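PDB 3OWA: acyl-CoA dehydrogenase from Bacillus anthracis, which probably catalyses the FAD-dependent alpha,beta-dehydrogenation of acyl-CoA thioesters, as other acyl-CoA dehydrogenases do. Local coordinates for residues G15-T23 / N465-M473. Numbering follows the deposited sequence.
Sequences GSFLVDEIT and NNAKKIGLM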
loop_
_atom_site.group_PDB
_atom_site.type_symbol
_atom_site.label_atom_id
_atom_site.label_comp_id
_atom_site.label_asym_id
_atom_site.label_seq_id
_atom_site.Cartn_x
_atom_site.Cartn_y
_atom_site.Cartn_z
ATOM N N GLY A 15 -23.811 -16.071 7.521
ATOM C CA GLY A 15 -24.210 -15.406 6.288
ATOM C C GLY A 15 -25.594 -14.767 6.322
ATOM O O GLY A 15 -25.999 -14.119 5.364
ATOM N N SER A 16 -26.312 -14.923 7.429
ATOM C CA SER A 16 -27.680 -14.413 7.512
ATOM C C SER A 16 -27.744 -12.890 7.623
ATOM O O SER A 16 -28.773 -12.287 7.279
ATOM C CB SER A 16 -28.498 -15.109 8.617
ATOM O OG SER A 16 -28.018 -14.830 9.925
ATOM N N PHE A 17 -26.651 -12.264 8.068
ATOM C CA PHE A 17 -26.584 -10.800 8.102
ATOM C C PHE A 17 -26.954 -10.177 6.744
ATOM O O PHE A 17 -27.392 -9.040 6.685
ATOM C CB PHE A 17 -25.194 -10.311 8.535
ATOM C CG PHE A 17 -24.093 -10.616 7.541
ATOM C CD1 PHE A 17 -23.815 -9.745 6.490
ATOM C CD2 PHE A 17 -23.329 -11.781 7.660
ATOM C CE1 PHE A 17 -22.799 -10.035 5.567
ATOM C CE2 PHE A 17 -22.306 -12.068 6.750
ATOM C CZ PHE A 17 -22.051 -11.193 5.698
ATOM N N LEU A 18 -26.771 -10.920 5.665
ATOM C CA LEU A 18 -27.019 -10.403 4.339
ATOM C C LEU A 18 -28.515 -10.237 4.019
ATOM O O LEU A 18 -28.892 -9.480 3.113
ATOM C CB LEU A 18 -26.372 -11.319 3.299
ATOM C CG LEU A 18 -26.635 -10.957 1.830
ATOM C CD1 LEU A 18 -26.225 -9.517 1.522
ATOM C CD2 LEU A 18 -25.960 -11.942 0.862
ATOM N N VAL A 19 -29.353 -10.931 4.780
ATOM C CA VAL A 19 -30.753 -11.162 4.414
ATOM C C VAL A 19 -31.728 -10.878 5.571
ATOM O O VAL A 19 -32.932 -10.724 5.358
ATOM C CB VAL A 19 -30.892 -12.620 3.878
ATOM C CG1 VAL A 19 -32.235 -13.192 4.136
ATOM C CG2 VAL A 19 -30.571 -12.683 2.404
ATOM N N ASP A 20 -31.214 -10.796 6.792
ATOM C CA ASP A 20 -32.061 -10.615 7.968
ATOM C C ASP A 20 -31.669 -9.348 8.689
ATOM O O ASP A 20 -30.526 -8.893 8.596
ATOM C CB ASP A 20 -31.940 -11.811 8.922
ATOM C CG ASP A 20 -32.565 -13.087 8.355
ATOM O OD1 ASP A 20 -33.532 -12.992 7.562
ATOM O OD2 ASP A 20 -32.101 -14.196 8.710
ATOM N N GLU A 21 -32.618 -8.786 9.421
ATOM C CA GLU A 21 -32.416 -7.527 10.110
ATOM C C GLU A 21 -31.804 -7.830 11.483
ATOM O O GLU A 21 -32.529 -7.946 12.473
ATOM C CB GLU A 21 -33.772 -6.805 10.240
ATOM C CG GLU A 21 -33.742 -5.304 10.005
ATOM C CD GLU A 21 -33.556 -4.507 11.290
ATOM O OE1 GLU A 21 -32.614 -4.808 12.065
ATOM O OE2 GLU A 21 -34.352 -3.568 11.525
ATOM N N ILE A 22 -30.481 -7.965 11.541
ATOM C CA ILE A 22 -29.791 -8.316 12.787
ATOM C C ILE A 22 -29.943 -7.220 13.845
ATOM O O ILE A 22 -29.907 -6.036 13.540
ATOM C CB ILE A 22 -28.282 -8.617 12.558
ATOM C CG1 ILE A 22 -28.077 -9.623 11.411
ATOM C CG2 ILE A 22 -27.599 -9.020 13.880
ATOM C CD1 ILE A 22 -28.625 -11.031 11.626
ATOM N N THR A 23 -30.092 -7.645 15.091
ATOM C CA THR A 23 -30.448 -6.777 16.186
ATOM C C THR A 23 -29.269 -6.606 17.155
ATOM O O THR A 23 -28.413 -7.489 17.237
ATOM C CB THR A 23 -31.673 -7.414 16.909
ATOM O OG1 THR A 23 -32.589 -6.388 17.287
ATOM C CG2 THR A 23 -31.285 -8.235 18.109
ATOM N N ASN A 465 -29.281 -1.249 5.477
ATOM C CA ASN A 465 -30.419 -1.926 4.843
ATOM C C ASN A 465 -30.358 -1.899 3.310
ATOM O O ASN A 465 -30.538 -2.933 2.647
ATOM C CB ASN A 465 -31.757 -1.350 5.335
ATOM C CG ASN A 465 -32.415 -2.218 6.387
ATOM O OD1 ASN A 465 -32.841 -3.344 6.098
ATOM N ND2 ASN A 465 -32.520 -1.701 7.621
ATOM N N ASN A 466 -30.084 -0.734 2.750
ATOM C CA ASN A 466 -30.016 -0.624 1.295
ATOM C C ASN A 466 -28.812 -1.347 0.693
ATOM O O ASN A 466 -28.888 -1.856 -0.431
ATOM C CB ASN A 466 -30.068 0.838 0.854
ATOM C CG ASN A 466 -31.500 1.436 0.932
ATOM O OD1 ASN A 466 -31.758 2.525 0.411
ATOM N ND2 ASN A 466 -32.414 0.721 1.576
ATOM N N ALA A 467 -27.712 -1.398 1.452
ATOM C CA ALA A 467 -26.505 -2.126 1.033
ATOM C C ALA A 467 -26.812 -3.608 0.872
ATOM O O ALA A 467 -26.331 -4.241 -0.079
ATOM C CB ALA A 467 -25.339 -1.917 2.031
ATOM N N LYS A 468 -27.618 -4.148 1.788
ATOM C CA LYS A 468 -28.032 -5.553 1.724
ATOM C C LYS A 468 -28.804 -5.854 0.447
ATOM O O LYS A 468 -28.521 -6.836 -0.239
ATOM C CB LYS A 468 -28.878 -5.935 2.949
ATOM C CG LYS A 468 -28.077 -5.996 4.251
ATOM C CD LYS A 468 -28.896 -6.483 5.419
ATOM C CE LYS A 468 -28.145 -6.177 6.706
ATOM N NZ LYS A 468 -28.739 -6.864 7.861
ATOM N N LYS A 469 -29.772 -4.988 0.142
ATOM C CA LYS A 469 -30.559 -5.060 -1.091
ATOM C C LYS A 469 -29.686 -4.974 -2.351
ATOM O O LYS A 469 -29.903 -5.735 -3.299
ATOM C CB LYS A 469 -31.609 -3.941 -1.110
ATOM C CG LYS A 469 -32.602 -4.039 0.054
ATOM C CD LYS A 469 -33.559 -2.852 0.101
ATOM C CE LYS A 469 -34.490 -3.004 1.296
ATOM N NZ LYS A 469 -35.265 -1.762 1.522
ATOM N N ILE A 470 -28.715 -4.050 -2.351
ATOM C CA ILE A 470 -27.814 -3.879 -3.491
ATOM C C ILE A 470 -26.971 -5.149 -3.706
ATOM O O ILE A 470 -26.853 -5.625 -4.832
ATOM C CB ILE A 470 -26.913 -2.609 -3.340
ATOM C CG1 ILE A 470 -27.745 -1.324 -3.415
ATOM C CG2 ILE A 470 -25.834 -2.551 -4.422
ATOM C CD1 ILE A 470 -27.056 -0.112 -2.760
ATOM N N GLY A 471 -26.406 -5.698 -2.630
ATOM C CA GLY A 471 -25.631 -6.937 -2.713
ATOM C C GLY A 471 -26.460 -8.089 -3.273
ATOM O O GLY A 471 -26.032 -8.802 -4.186
ATOM N N LEU A 472 -27.656 -8.261 -2.722
ATOM C CA LEU A 472 -28.580 -9.287 -3.188
ATOM C C LEU A 472 -28.938 -9.099 -4.656
ATOM O O LEU A 472 -28.898 -10.057 -5.430
ATOM C CB LEU A 472 -29.838 -9.305 -2.314
ATOM C CG LEU A 472 -29.667 -10.017 -0.980
ATOM C CD1 LEU A 472 -30.532 -9.404 0.105
ATOM C CD2 LEU A 472 -29.977 -11.493 -1.157
HETATM N N MSE A 473 -29.254 -7.861 -5.036
HETATM C CA MSE A 473 -29.655 -7.539 -6.421
HETATM C C MSE A 473 -28.566 -7.913 -7.410
HETATM O O MSE A 473 -28.811 -8.577 -8.414
HETATM C CB MSE A 473 -29.978 -6.050 -6.575
HETATM C CG MSE A 473 -30.632 -5.696 -7.905
HETATM SE SE MSE A 473 -30.486 -3.824 -8.474
HETATM C CE MSE A 473 -30.430 -2.972 -6.744
#
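Lys468 NZ is held between two backbone carbonyls of the N-terminal loop, Asp20 O and, more weakly, Phe17 O, and the carboxylate of Glu507. Lys468 NZ donates to Asp20 O at 2.8 Å. The C=O...N angle of that bond is 151°, with the donor tilted 25° from the carbonyl plane. The weak bond from Lys468 NZ to Phe17 O is also 2.8 Å long. The lysine reaches these oxygens from helix 458-482 because its chain is extended beyond CG, and its methylenes run alongside the 3-10 turn of residues 16-18, with Lys468 CB 3.5 Å from Leu18 O. NZ also forms a salt bridge with Glu507 OE1, on helix 490-520.

One helical turn further on, Leu472 packs against Leu18 and Val19. In one of its two modelled conformers, Leu472 CG lies 4.2 Å from Leu18 CG and Leu472 CD2 3.8 Å from Val19 CG2. Leu18 starts out away from the helix, but with CG anti to the backbone N (chi1 176°) Leu18 CD1 ends 3.9 Å from Lys468 O.

The N-terminal loop is thus held to the C-terminal helical region by a lysine that binds main-chain oxygens, together with leucine and valine packing, and the carboxylate of Glu507 probably offsets the charge of the buried lysine.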